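Local coordinates for protein phospholipase C beta (Meleagris gallopavo, PDB 1JAD) that forms, in this C-terminal fragment of a phospholipase C beta, an elongated bundle of long antiparallel helices that pairs with a second copy of itself, at residues A[16-21]-A[202-207]; A[28-33]-A[111-116]; A[53-58]-A[84-89]; A[101-106]-A[217-222]; A[123-128]-A[196-201]. One frame throughout, in Å; residues are numbered along the deposited sequence.

Contact 1 (A[16-21]-A[202-207]); sequences PQTASL and AENLRA
N204 reaches from helix 161-245 to the loop backbone at A19 and S20, and its carboxamide carries most of this small contact. Its CB bond already points toward segment 16-21, and with CG anti to the backbone N (chi1 -167°) the amide is carried onward to the loop. N204 CG lies 3.7 Å from A19 O, and N204 ND2 comes to 2.7 Å from A19 O, but at an angle too poor for a hydrogen bond. N204 ND2 also sits 3.6 Å from S20 CA and 3.8 Å from L21 N. The amide oxygen, N204 OD1, is buried without a polar partner in the model. Next to the amide, T18 CG2 stands 4.5 Å from N204 ND2, while L21 CD1 approaches A207 O at 4.3 Å. S20 occupies the N-cap position, its OG holding a backbone N just beyond L21, and S20 N is weakly bonded to E23 OE2. The arrangement is that of an extended loop lying against a long helix before a serine-capped helix start, with features of a capping box.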
# COMPACT_ATOMS: atom_id res chain seq x y z
N PRO A 16 -8.28 -16.52 3.33
CA PRO A 16 -7.83 -15.30 2.65
C PRO A 16 -8.77 -14.72 1.60
O PRO A 16 -9.10 -15.38 0.62
CB PRO A 16 -6.50 -15.74 2.06
CG PRO A 16 -5.98 -16.66 3.13
CD PRO A 16 -7.21 -17.53 3.30
N GLN A 17 -9.20 -13.48 1.81
CA GLN A 17 -10.09 -12.82 0.86
C GLN A 17 -10.13 -11.30 1.04
O GLN A 17 -10.32 -10.81 2.15
CB GLN A 17 -11.51 -13.36 0.97
CG GLN A 17 -12.19 -13.04 2.29
CD GLN A 17 -13.71 -13.09 2.17
OE1 GLN A 17 -14.31 -12.29 1.45
NE2 GLN A 17 -14.33 -14.02 2.88
N THR A 18 -9.95 -10.58 -0.06
CA THR A 18 -10.00 -9.12 -0.04
C THR A 18 -10.97 -8.65 -1.12
O THR A 18 -11.06 -9.27 -2.18
CB THR A 18 -8.62 -8.46 -0.34
OG1 THR A 18 -7.74 -8.64 0.78
CG2 THR A 18 -8.77 -6.97 -0.61
N ALA A 19 -11.68 -7.57 -0.83
CA ALA A 19 -12.64 -7.02 -1.78
C ALA A 19 -11.99 -6.93 -3.14
O ALA A 19 -10.78 -6.71 -3.25
CB ALA A 19 -13.10 -5.63 -1.32
N SER A 20 -12.78 -7.13 -4.19
CA SER A 20 -12.27 -7.06 -5.55
C SER A 20 -12.35 -5.62 -6.04
O SER A 20 -12.93 -4.76 -5.38
CB SER A 20 -13.08 -7.98 -6.47
OG SER A 20 -14.46 -7.66 -6.40
N LEU A 21 -11.75 -5.36 -7.20
CA LEU A 21 -11.76 -4.02 -7.76
C LEU A 21 -13.22 -3.66 -8.00
O LEU A 21 -13.59 -2.49 -7.97
CB LEU A 21 -11.01 -3.98 -9.09
CG LEU A 21 -10.31 -2.67 -9.48
CD1 LEU A 21 -10.10 -2.65 -10.97
CD2 LEU A 21 -11.13 -1.47 -9.08
N ALA A 202 -1.84 -7.75 -2.95
CA ALA A 202 -0.87 -7.25 -3.93
C ALA A 202 -1.48 -7.29 -5.32
O ALA A 202 -1.35 -6.33 -6.10
CB ALA A 202 0.40 -8.08 -3.89
N GLU A 203 -2.14 -8.41 -5.62
CA GLU A 203 -2.80 -8.63 -6.90
C GLU A 203 -3.88 -7.57 -7.13
O GLU A 203 -4.08 -7.08 -8.23
CB GLU A 203 -3.42 -10.04 -6.90
CG GLU A 203 -4.48 -10.28 -7.96
CD GLU A 203 -5.19 -11.62 -7.77
OE1 GLU A 203 -4.55 -12.68 -7.97
OE2 GLU A 203 -6.39 -11.61 -7.40
N ASN A 204 -4.58 -7.23 -6.06
CA ASN A 204 -5.64 -6.25 -6.12
C ASN A 204 -5.05 -4.88 -6.46
O ASN A 204 -5.53 -4.19 -7.37
CB ASN A 204 -6.37 -6.25 -4.78
CG ASN A 204 -7.67 -5.49 -4.83
OD1 ASN A 204 -7.70 -4.27 -4.73
ND2 ASN A 204 -8.77 -6.23 -5.02
N LEU A 205 -4.00 -4.50 -5.74
CA LEU A 205 -3.34 -3.22 -5.98
C LEU A 205 -2.95 -3.19 -7.45
O LEU A 205 -3.21 -2.22 -8.17
CB LEU A 205 -2.07 -3.12 -5.12
CG LEU A 205 -1.18 -1.89 -5.31
CD1 LEU A 205 -1.93 -0.63 -4.96
CD2 LEU A 205 0.06 -2.01 -4.43
N ARG A 206 -2.33 -4.27 -7.90
CA ARG A 206 -1.89 -4.40 -9.27
C ARG A 206 -3.06 -4.21 -10.24
O ARG A 206 -2.92 -3.56 -11.26
CB ARG A 206 -1.20 -5.76 -9.44
CG ARG A 206 -0.54 -5.99 -10.77
CD ARG A 206 0.64 -6.97 -10.64
NE ARG A 206 0.28 -8.35 -10.33
CZ ARG A 206 0.01 -8.83 -9.11
NH1 ARG A 206 0.05 -8.04 -8.04
NH2 ARG A 206 -0.30 -10.11 -8.97
N ALA A 207 -4.21 -4.78 -9.93
CA ALA A 207 -5.36 -4.61 -10.82
C ALA A 207 -5.67 -3.10 -10.93
O ALA A 207 -5.92 -2.57 -12.01
CB ALA A 207 -6.57 -5.36 -10.29

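Contact 2 (A[28-33]-A[111-116])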
# COMPACT_ATOMS: atom_id res chain seq x y z
N LYS A 28 -19.70 4.18 -1.83
CA LYS A 28 -20.17 5.57 -1.90
C LYS A 28 -19.08 6.57 -2.28
O LYS A 28 -19.11 7.14 -3.37
CB LYS A 28 -20.79 6.00 -0.56
CG LYS A 28 -22.13 5.35 -0.23
CD LYS A 28 -22.67 5.77 1.15
CE LYS A 28 -22.94 7.28 1.28
NZ LYS A 28 -21.71 8.13 1.25
N LEU A 29 -18.13 6.78 -1.37
CA LEU A 29 -17.04 7.71 -1.61
C LEU A 29 -16.42 7.62 -3.01
O LEU A 29 -16.16 8.65 -3.64
CB LEU A 29 -15.95 7.54 -0.55
CG LEU A 29 -16.29 7.90 0.89
CD1 LEU A 29 -17.42 7.02 1.40
CD2 LEU A 29 -15.05 7.74 1.76
N PHE A 30 -16.19 6.41 -3.50
CA PHE A 30 -15.59 6.27 -4.82
C PHE A 30 -16.54 6.81 -5.89
O PHE A 30 -16.12 7.57 -6.76
CB PHE A 30 -15.26 4.82 -5.15
CG PHE A 30 -14.50 4.67 -6.44
CD1 PHE A 30 -13.18 5.09 -6.53
CD2 PHE A 30 -15.12 4.14 -7.57
CE1 PHE A 30 -12.49 5.00 -7.74
CE2 PHE A 30 -14.43 4.05 -8.79
CZ PHE A 30 -13.11 4.48 -8.87
N LEU A 31 -17.80 6.40 -5.83
CA LEU A 31 -18.74 6.89 -6.83
C LEU A 31 -18.96 8.40 -6.76
O LEU A 31 -19.17 9.03 -7.79
CB LEU A 31 -20.08 6.14 -6.74
CG LEU A 31 -20.09 4.72 -7.33
CD1 LEU A 31 -21.51 4.15 -7.30
CD2 LEU A 31 -19.59 4.75 -8.77
N LYS A 32 -18.89 8.99 -5.57
CA LYS A 32 -19.10 10.43 -5.50
C LYS A 32 -17.95 11.12 -6.22
O LYS A 32 -18.16 12.08 -6.96
CB LYS A 32 -19.17 10.95 -4.06
CG LYS A 32 -17.84 11.01 -3.31
CD LYS A 32 -17.99 11.79 -2.01
CE LYS A 32 -19.08 11.21 -1.12
NZ LYS A 32 -19.25 11.95 0.16
N LEU A 33 -16.73 10.61 -6.02
CA LEU A 33 -15.56 11.18 -6.69
C LEU A 33 -15.77 11.14 -8.19
O LEU A 33 -15.52 12.12 -8.89
CB LEU A 33 -14.29 10.42 -6.33
CG LEU A 33 -13.06 10.83 -7.14
CD1 LEU A 33 -12.71 12.29 -6.88
CD2 LEU A 33 -11.89 9.92 -6.78
N ALA A 111 -5.66 6.87 -5.82
CA ALA A 111 -5.47 7.33 -4.46
C ALA A 111 -6.66 6.95 -3.60
O ALA A 111 -6.51 6.40 -2.50
CB ALA A 111 -5.29 8.83 -4.44
N LYS A 112 -7.86 7.23 -4.11
CA LYS A 112 -9.08 6.93 -3.37
C LYS A 112 -9.22 5.43 -3.14
O LYS A 112 -9.23 4.97 -2.00
CB LYS A 112 -10.30 7.46 -4.12
CG LYS A 112 -11.51 7.66 -3.22
CD LYS A 112 -11.12 8.61 -2.08
CE LYS A 112 -12.29 8.96 -1.16
NZ LYS A 112 -11.82 9.90 -0.08
N ILE A 113 -9.35 4.66 -4.22
CA ILE A 113 -9.50 3.22 -4.07
C ILE A 113 -8.38 2.60 -3.26
O ILE A 113 -8.62 1.69 -2.47
CB ILE A 113 -9.64 2.50 -5.43
CG1 ILE A 113 -11.07 2.64 -5.92
CG2 ILE A 113 -9.28 1.03 -5.29
CD1 ILE A 113 -11.40 1.77 -7.11
N THR A 114 -7.15 3.08 -3.44
CA THR A 114 -6.05 2.53 -2.66
C THR A 114 -6.34 2.78 -1.19
O THR A 114 -5.94 1.99 -0.32
CB THR A 114 -4.72 3.16 -3.05
OG1 THR A 114 -4.34 2.67 -4.35
CG2 THR A 114 -3.65 2.81 -2.04
N GLU A 115 -7.05 3.87 -0.91
CA GLU A 115 -7.43 4.22 0.45
C GLU A 115 -8.37 3.14 0.98
O GLU A 115 -8.03 2.41 1.91
CB GLU A 115 -8.14 5.58 0.46
CG GLU A 115 -8.97 5.84 1.72
CD GLU A 115 -9.73 7.17 1.69
OE1 GLU A 115 -10.62 7.36 2.55
OE2 GLU A 115 -9.43 8.02 0.82
N LEU A 116 -9.56 3.06 0.39
CA LEU A 116 -10.58 2.09 0.79
C LEU A 116 -9.98 0.69 0.97
O LEU A 116 -10.13 0.07 2.02
CB LEU A 116 -11.70 2.06 -0.25
CG LEU A 116 -12.32 3.42 -0.62
CD1 LEU A 116 -13.29 3.25 -1.78
CD2 LEU A 116 -13.01 4.02 0.59
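F30 and I113 make the aromatic part of this contact. I113 CD1 stands over one face of the ring, 3.7 Å from its centroid and 22° off the normal, a CH-pi contact, and I113 CG1 is 3.3 Å from F30 CD1. The F30 side chain is brought there by CG lying anti to the backbone N (chi1 -173°), while K112 CB comes up at the ring edge. Both segments belong to long helices, 28-64 and 75-155, which run side by side and antiparallel as bundle neighbours with local axes 10.0 Å apart. Purely aliphatic contacts extend the seam: F30 CB meets L116 CD1 at 4.2 Å, and L29 CD2 faces L116 CD2 at 4.4 Å. The hydrocarbon part of K112 also packs here, crossing L29 at about a right angle with K112 CE 4.0 Å from L29 CB, and L33 CD2 touches K112 CB. The one charged pair stays within a helix: K112 NZ bonds E115 OE2 at 3.2 Å on the syn side, 27° out of the carboxylate plane.

Contact 3 (A[53-58]-A[84-89]); sequences EELLQK and EMELIH
K58 and E86 form the charged link between helices 28-64 and 75-155, antiparallel bundle neighbours here (166°, local axes 10.9 Å apart). The extended lysine meets the glutamate at about a right angle, placing K58 NZ 3.4 Å from E86 OE1: a salt bridge whose hydrogen bond is weak. E86 OE2 has its stronger partner in the hydroxyl of Y59, the residue after K58. With OE1 toward the ammonium and OE2 bonded to the tyrosine, the two partners probably restrict rotation of the carboxylate. L55 CG lies opposite the backbone N (chi1 -180°), which sends its methyls across: L55 CD1 is 3.2 Å from E86 OE1 and L55 CD2 3.3 Å from L87 CD2. S60 OG is hydrogen-bonded with both L56 O and Q57 O, and L56 O has a further weak bond with Y241 OH of helix 161-245, whose M237 and V238 touch L87. Leucines thus supply the interior, and one long charge pair flanks it, probably adding modest electrostatic attraction.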
# COMPACT_ATOMS: atom_id res chain seq x y z
N GLU A 53 -16.17 31.08 -28.32
CA GLU A 53 -17.20 32.04 -28.68
C GLU A 53 -16.57 33.42 -28.53
O GLU A 53 -16.67 34.28 -29.42
CB GLU A 53 -18.36 31.88 -27.70
CG GLU A 53 -19.54 32.82 -27.91
CD GLU A 53 -20.61 32.62 -26.85
OE1 GLU A 53 -21.14 31.49 -26.74
OE2 GLU A 53 -20.92 33.58 -26.11
N GLU A 54 -15.91 33.62 -27.40
CA GLU A 54 -15.26 34.86 -27.06
C GLU A 54 -14.17 35.23 -28.07
O GLU A 54 -13.81 36.40 -28.20
CB GLU A 54 -14.68 34.72 -25.66
CG GLU A 54 -14.15 35.98 -25.04
CD GLU A 54 -13.91 35.79 -23.55
OE1 GLU A 54 -13.47 36.75 -22.89
OE2 GLU A 54 -14.18 34.67 -23.05
N LEU A 55 -13.66 34.24 -28.78
CA LEU A 55 -12.62 34.45 -29.79
C LEU A 55 -13.25 34.87 -31.12
O LEU A 55 -12.64 35.62 -31.89
CB LEU A 55 -11.80 33.17 -29.98
CG LEU A 55 -10.65 33.20 -31.00
CD1 LEU A 55 -9.65 34.29 -30.63
CD2 LEU A 55 -9.95 31.85 -31.03
N LEU A 56 -14.45 34.38 -31.40
CA LEU A 56 -15.13 34.74 -32.63
C LEU A 56 -15.66 36.17 -32.50
O LEU A 56 -15.61 36.95 -33.44
CB LEU A 56 -16.27 33.77 -32.94
CG LEU A 56 -15.87 32.31 -33.12
CD1 LEU A 56 -17.09 31.49 -33.50
CD2 LEU A 56 -14.82 32.19 -34.21
N GLN A 57 -16.17 36.49 -31.31
CA GLN A 57 -16.68 37.83 -31.06
C GLN A 57 -15.60 38.85 -31.40
O GLN A 57 -15.86 39.85 -32.05
CB GLN A 57 -17.09 37.98 -29.59
CG GLN A 57 -17.43 39.41 -29.14
CD GLN A 57 -18.53 40.07 -29.96
OE1 GLN A 57 -18.36 40.34 -31.15
NE2 GLN A 57 -19.67 40.32 -29.32
N LYS A 58 -14.38 38.56 -30.96
CA LYS A 58 -13.23 39.42 -31.21
C LYS A 58 -13.05 39.66 -32.71
O LYS A 58 -12.72 40.78 -33.13
CB LYS A 58 -11.97 38.79 -30.62
CG LYS A 58 -10.68 39.54 -30.92
CD LYS A 58 -9.48 38.72 -30.45
CE LYS A 58 -8.18 39.35 -30.90
NZ LYS A 58 -6.99 38.49 -30.58
N GLU A 84 -8.00 31.36 -37.96
CA GLU A 84 -7.79 29.93 -38.03
C GLU A 84 -6.70 29.44 -37.10
O GLU A 84 -6.85 28.41 -36.44
CB GLU A 84 -7.46 29.52 -39.47
CG GLU A 84 -8.65 29.67 -40.42
CD GLU A 84 -8.35 29.22 -41.84
OE1 GLU A 84 -7.90 28.07 -42.03
OE2 GLU A 84 -8.58 30.01 -42.78
N MSE A 85 -5.60 30.19 -37.02
CA MSE A 85 -4.49 29.80 -36.17
C MSE A 85 -4.76 30.01 -34.67
O MSE A 85 -4.24 29.27 -33.84
CB MSE A 85 -3.21 30.54 -36.58
CG MSE A 85 -1.92 29.90 -36.05
SE MSE A 85 -1.71 28.12 -36.54
CE MSE A 85 -1.85 28.24 -38.38
N GLU A 86 -5.57 31.01 -34.33
CA GLU A 86 -5.89 31.22 -32.92
C GLU A 86 -6.88 30.17 -32.45
O GLU A 86 -6.96 29.86 -31.26
CB GLU A 86 -6.46 32.62 -32.69
CG GLU A 86 -5.40 33.71 -32.68
CD GLU A 86 -5.97 35.07 -32.34
OE1 GLU A 86 -6.67 35.19 -31.31
OE2 GLU A 86 -5.71 36.03 -33.10
N LEU A 87 -7.66 29.63 -33.39
CA LEU A 87 -8.60 28.58 -33.06
C LEU A 87 -7.78 27.30 -32.93
O LEU A 87 -7.99 26.53 -32.00
CB LEU A 87 -9.66 28.43 -34.14
CG LEU A 87 -10.73 29.53 -34.18
CD1 LEU A 87 -11.64 29.30 -35.38
CD2 LEU A 87 -11.52 29.55 -32.88
N ILE A 88 -6.86 27.08 -33.85
CA ILE A 88 -6.01 25.89 -33.78
C ILE A 88 -5.31 25.88 -32.42
O ILE A 88 -5.40 24.90 -31.68
CB ILE A 88 -4.93 25.90 -34.88
CG1 ILE A 88 -5.58 25.71 -36.26
CG2 ILE A 88 -3.91 24.79 -34.62
CD1 ILE A 88 -6.17 24.34 -36.46
N HIS A 89 -4.61 26.97 -32.09
CA HIS A 89 -3.93 27.05 -30.81
C HIS A 89 -4.89 26.83 -29.66
O HIS A 89 -4.56 26.15 -28.69
CB HIS A 89 -3.20 28.38 -30.66
CG HIS A 89 -1.94 28.46 -31.48
ND1 HIS A 89 -1.08 29.54 -31.43
CD2 HIS A 89 -1.40 27.59 -32.36
CE1 HIS A 89 -0.06 29.32 -32.24
NE2 HIS A 89 -0.23 28.15 -32.82

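Contact 4 (A[101-106]-A[217-222]); sequences RKEQHA and QEAVAE
Around K102 and A219, helices 75-155 and 161-245 run almost exactly antiparallel, at 173°, and their local axes approach to 8.9 Å. The CA atoms of K102 and A219 are only 5.8 Å apart. This is a close helix pair within the elongated helical bundle of the phospholipase C beta C-terminal region. The small A219 side chain, directed toward the partner helix, is consistent with the short spacing: its CB touches K102 CB at 3.3 Å and E103 CG at 3.8 Å, sitting between the bases of two successive side chains. E103 leaves its backbone with CG beside the backbone N (chi1 -63°), then runs out extended, so that its carboxylate passes V220, E103 OE2 lying 3.8 Å from V220 CG2. That carboxylate has its charged partner within its own helix, in a salt bridge from E103 OE2 to R99. V220 in turn packs against T187 of the second subunit, which places this edge of the pair near the dimer interface. Helix 28-64 covers another part of helix 75-155 here: K102 and H105 touch L41, and R101 forms a salt bridge with E40. K102 bends at chi2 and chi4 and crosses E222 at about a right angle; K102 NZ donates to E222 OE1 at 3.0 Å in a salt bridge, on the syn side and 28° out of the carboxylate plane.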
# COMPACT_ATOMS: atom_id res chain seq x y z
N ARG A 101 -6.30 16.76 -17.32
CA ARG A 101 -7.29 16.61 -16.26
C ARG A 101 -7.70 15.14 -16.17
O ARG A 101 -7.80 14.60 -15.07
CB ARG A 101 -8.52 17.48 -16.53
CG ARG A 101 -9.61 17.39 -15.45
CD ARG A 101 -9.03 17.64 -14.06
NE ARG A 101 -8.46 18.98 -13.93
CZ ARG A 101 -9.15 20.05 -13.55
NH1 ARG A 101 -10.44 19.94 -13.26
NH2 ARG A 101 -8.55 21.24 -13.49
N LYS A 102 -7.96 14.51 -17.32
CA LYS A 102 -8.34 13.09 -17.34
C LYS A 102 -7.32 12.31 -16.50
O LYS A 102 -7.67 11.69 -15.49
CB LYS A 102 -8.34 12.52 -18.76
CG LYS A 102 -9.45 12.99 -19.69
CD LYS A 102 -10.82 12.59 -19.19
CE LYS A 102 -11.90 12.87 -20.22
NZ LYS A 102 -11.76 12.04 -21.45
N GLU A 103 -6.06 12.35 -16.93
CA GLU A 103 -5.01 11.65 -16.22
C GLU A 103 -4.97 12.03 -14.74
O GLU A 103 -4.67 11.20 -13.88
CB GLU A 103 -3.66 11.94 -16.89
CG GLU A 103 -3.63 11.41 -18.31
CD GLU A 103 -2.26 11.48 -18.93
OE1 GLU A 103 -1.35 10.80 -18.41
OE2 GLU A 103 -2.10 12.21 -19.93
N GLN A 104 -5.30 13.28 -14.44
CA GLN A 104 -5.32 13.75 -13.06
C GLN A 104 -6.42 12.98 -12.35
O GLN A 104 -6.28 12.60 -11.18
CB GLN A 104 -5.62 15.25 -13.01
CG GLN A 104 -5.03 16.01 -11.83
CD GLN A 104 -5.08 15.23 -10.53
OE1 GLN A 104 -4.31 14.28 -10.34
NE2 GLN A 104 -5.99 15.61 -9.64
N HIS A 105 -7.54 12.74 -13.04
CA HIS A 105 -8.65 11.98 -12.46
C HIS A 105 -8.19 10.54 -12.22
O HIS A 105 -8.58 9.89 -11.24
CB HIS A 105 -9.88 11.96 -13.38
CG HIS A 105 -10.56 13.29 -13.53
ND1 HIS A 105 -10.79 14.14 -12.47
CD2 HIS A 105 -11.14 13.87 -14.61
CE1 HIS A 105 -11.49 15.18 -12.89
NE2 HIS A 105 -11.71 15.04 -14.18
N ALA A 106 -7.36 10.03 -13.13
CA ALA A 106 -6.84 8.68 -13.00
C ALA A 106 -6.02 8.57 -11.70
O ALA A 106 -6.15 7.61 -10.94
CB ALA A 106 -5.99 8.32 -14.22
N GLN A 217 -4.05 5.89 -20.61
CA GLN A 217 -3.88 5.48 -21.99
C GLN A 217 -4.99 6.10 -22.83
O GLN A 217 -4.74 6.72 -23.87
CB GLN A 217 -3.95 3.96 -22.06
CG GLN A 217 -3.85 3.33 -23.43
CD GLN A 217 -3.83 1.80 -23.34
OE1 GLN A 217 -4.73 1.19 -22.74
NE2 GLN A 217 -2.80 1.18 -23.92
N GLU A 218 -6.23 5.92 -22.37
CA GLU A 218 -7.40 6.46 -23.05
C GLU A 218 -7.37 7.99 -23.15
O GLU A 218 -7.71 8.56 -24.19
CB GLU A 218 -8.65 5.99 -22.32
CG GLU A 218 -9.05 4.56 -22.66
CD GLU A 218 -10.00 3.93 -21.65
OE1 GLU A 218 -10.95 4.62 -21.21
OE2 GLU A 218 -9.81 2.73 -21.32
N ALA A 219 -6.96 8.65 -22.07
CA ALA A 219 -6.89 10.10 -22.04
C ALA A 219 -5.93 10.62 -23.10
O ALA A 219 -6.11 11.73 -23.61
CB ALA A 219 -6.44 10.57 -20.67
N VAL A 220 -4.92 9.83 -23.43
CA VAL A 220 -3.94 10.24 -24.44
C VAL A 220 -4.43 9.91 -25.84
O VAL A 220 -4.14 10.64 -26.78
CB VAL A 220 -2.58 9.54 -24.25
CG1 VAL A 220 -1.61 10.03 -25.32
CG2 VAL A 220 -2.04 9.80 -22.85
N ALA A 221 -5.16 8.81 -25.97
CA ALA A 221 -5.69 8.37 -27.26
C ALA A 221 -6.65 9.42 -27.81
O ALA A 221 -6.63 9.75 -28.99
CB ALA A 221 -6.40 7.03 -27.10
N GLU A 222 -7.49 9.93 -26.93
CA GLU A 222 -8.45 10.95 -27.31
C GLU A 222 -7.69 12.18 -27.78
O GLU A 222 -7.91 12.68 -28.89
CB GLU A 222 -9.33 11.27 -26.11
CG GLU A 222 -10.24 12.44 -26.29
CD GLU A 222 -11.03 12.72 -25.04
OE1 GLU A 222 -10.40 12.88 -23.98
OE2 GLU A 222 -12.28 12.79 -25.12

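Contact 5 (A[123-128]-A[196-201]); sequences AELKAL and KLEEKQ
L197 projects from helix 161-245 toward L125 and L128 on helix 75-155, and its CD1 methyl is shared between them. L197 CD1 lies 3.9 Å from L128 CD2 and 3.9 Å from L125 CD2, with E124 CB a little further off at 4.2 Å. L128 and L197 slide past each other in opposite directions, whereas L125 slants across L197. L125 also turns its CD2 to the aliphatic part of E198, 4.1 Å from E198 CG. CG of L197 is anti to the backbone N (chi1 -174°), which extends the side chain into the interface. Outward from this leucine group, E124 OE1 is probably hydrogen-bonded to T18 OG1 of the loop, and P16 leans on L197, while L13 and P14 reach L128; the N-terminal loop thus lies against one flank of the pair. E198 touches Q209 of the second subunit. With local axes 10.9 Å apart at 172°, this is the leucine-lined interface of two long antiparallel helices, as in a coiled-coil-like bundle.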
# COMPACT_ATOMS: atom_id res chain seq x y z
N ALA A 123 -7.89 -4.49 8.18
CA ALA A 123 -8.87 -5.16 9.01
C ALA A 123 -8.81 -6.67 8.80
O ALA A 123 -9.01 -7.43 9.73
CB ALA A 123 -10.25 -4.65 8.70
N GLU A 124 -8.53 -7.09 7.57
CA GLU A 124 -8.45 -8.51 7.26
C GLU A 124 -7.26 -9.08 8.01
O GLU A 124 -7.41 -10.02 8.78
CB GLU A 124 -8.27 -8.71 5.76
CG GLU A 124 -9.33 -7.98 4.98
CD GLU A 124 -9.01 -7.85 3.52
OE1 GLU A 124 -7.80 -7.81 3.18
OE2 GLU A 124 -9.97 -7.76 2.71
N LEU A 125 -6.09 -8.48 7.81
CA LEU A 125 -4.88 -8.94 8.48
C LEU A 125 -5.08 -8.95 9.97
O LEU A 125 -4.55 -9.80 10.67
CB LEU A 125 -3.69 -8.02 8.16
CG LEU A 125 -3.14 -7.96 6.73
CD1 LEU A 125 -2.02 -6.93 6.69
CD2 LEU A 125 -2.61 -9.33 6.31
N LYS A 126 -5.87 -8.01 10.47
CA LYS A 126 -6.11 -7.94 11.89
C LYS A 126 -7.01 -9.08 12.32
O LYS A 126 -6.80 -9.71 13.36
CB LYS A 126 -6.72 -6.59 12.25
CG LYS A 126 -6.85 -6.33 13.73
CD LYS A 126 -7.35 -4.91 13.99
CE LYS A 126 -7.50 -4.65 15.47
NZ LYS A 126 -8.53 -5.55 16.07
N ALA A 127 -8.02 -9.37 11.51
CA ALA A 127 -8.94 -10.44 11.84
C ALA A 127 -8.23 -11.80 11.84
O ALA A 127 -8.50 -12.64 12.71
CB ALA A 127 -10.11 -10.46 10.85
N LEU A 128 -7.33 -12.02 10.89
CA LEU A 128 -6.60 -13.28 10.82
C LEU A 128 -5.76 -13.46 12.08
O LEU A 128 -5.84 -14.50 12.75
CB LEU A 128 -5.72 -13.30 9.57
CG LEU A 128 -4.76 -14.47 9.36
CD1 LEU A 128 -5.53 -15.80 9.27
CD2 LEU A 128 -3.97 -14.22 8.09
N LYS A 196 -0.73 -15.85 1.80
CA LYS A 196 -1.67 -15.92 0.69
C LYS A 196 -2.52 -14.65 0.68
O LYS A 196 -2.81 -14.08 -0.38
CB LYS A 196 -2.57 -17.15 0.87
CG LYS A 196 -3.07 -17.81 -0.43
CD LYS A 196 -3.85 -16.88 -1.35
CE LYS A 196 -4.23 -17.60 -2.65
NZ LYS A 196 -3.04 -18.15 -3.40
N LEU A 197 -2.92 -14.21 1.86
CA LEU A 197 -3.74 -13.01 2.02
C LEU A 197 -3.03 -11.77 1.49
O LEU A 197 -3.60 -10.98 0.73
CB LEU A 197 -4.09 -12.83 3.50
CG LEU A 197 -5.07 -11.72 3.89
CD1 LEU A 197 -5.48 -11.85 5.35
CD2 LEU A 197 -4.41 -10.39 3.65
N GLU A 198 -1.78 -11.58 1.89
CA GLU A 198 -1.03 -10.42 1.44
C GLU A 198 -0.84 -10.52 -0.06
O GLU A 198 -0.74 -9.51 -0.76
CB GLU A 198 0.33 -10.37 2.14
CG GLU A 198 0.22 -10.48 3.64
CD GLU A 198 1.55 -10.29 4.34
OE1 GLU A 198 2.53 -10.95 3.94
OE2 GLU A 198 1.60 -9.49 5.30
N GLU A 199 -0.83 -11.74 -0.55
CA GLU A 199 -0.65 -11.99 -1.97
C GLU A 199 -1.84 -11.46 -2.77
O GLU A 199 -1.67 -10.83 -3.81
CB GLU A 199 -0.48 -13.48 -2.19
CG GLU A 199 0.02 -13.86 -3.55
CD GLU A 199 0.20 -15.36 -3.67
OE1 GLU A 199 -0.82 -16.08 -3.71
OE2 GLU A 199 1.36 -15.81 -3.70
N LYS A 200 -3.05 -11.70 -2.30
CA LYS A 200 -4.24 -11.23 -2.99
C LYS A 200 -4.23 -9.71 -3.01
O LYS A 200 -4.39 -9.09 -4.06
CB LYS A 200 -5.51 -11.73 -2.29
CG LYS A 200 -5.79 -13.21 -2.52
CD LYS A 200 -7.02 -13.63 -1.75
CE LYS A 200 -7.40 -15.06 -2.08
NZ LYS A 200 -7.77 -15.17 -3.52
N GLN A 201 -4.01 -9.12 -1.85
CA GLN A 201 -3.95 -7.67 -1.73
C GLN A 201 -2.98 -7.09 -2.75
O GLN A 201 -3.28 -6.08 -3.39
CB GLN A 201 -3.55 -7.32 -0.29
CG GLN A 201 -4.64 -7.78 0.66
CD GLN A 201 -4.25 -7.76 2.12
OE1 GLN A 201 -5.11 -7.88 3.00
NE2 GLN A 201 -2.95 -7.66 2.39

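Helix 75-155 is shared by contacts 2 to 5, with helix 28-64 as partner in contacts 2 and 3 and helix 161-245 in contacts 4 and 5; contact 1 lays the N-terminal loop on helix 161-245. Along the long axis they follow the order 5, 1, 2, 4, 3, with the centres of contacts 3 and 5 about 57 Å apart. Contacts 1 and 5, about 10 Å apart between centres, touch through the probable T18-E124 hydrogen bond; contacts 1 and 2, about 15 Å apart, touch where L21 meets I113. In sequence, contact 1 encloses contacts 2, 3 and 5 but alternates with contact 4. Together they hold the elongated bundle along its length.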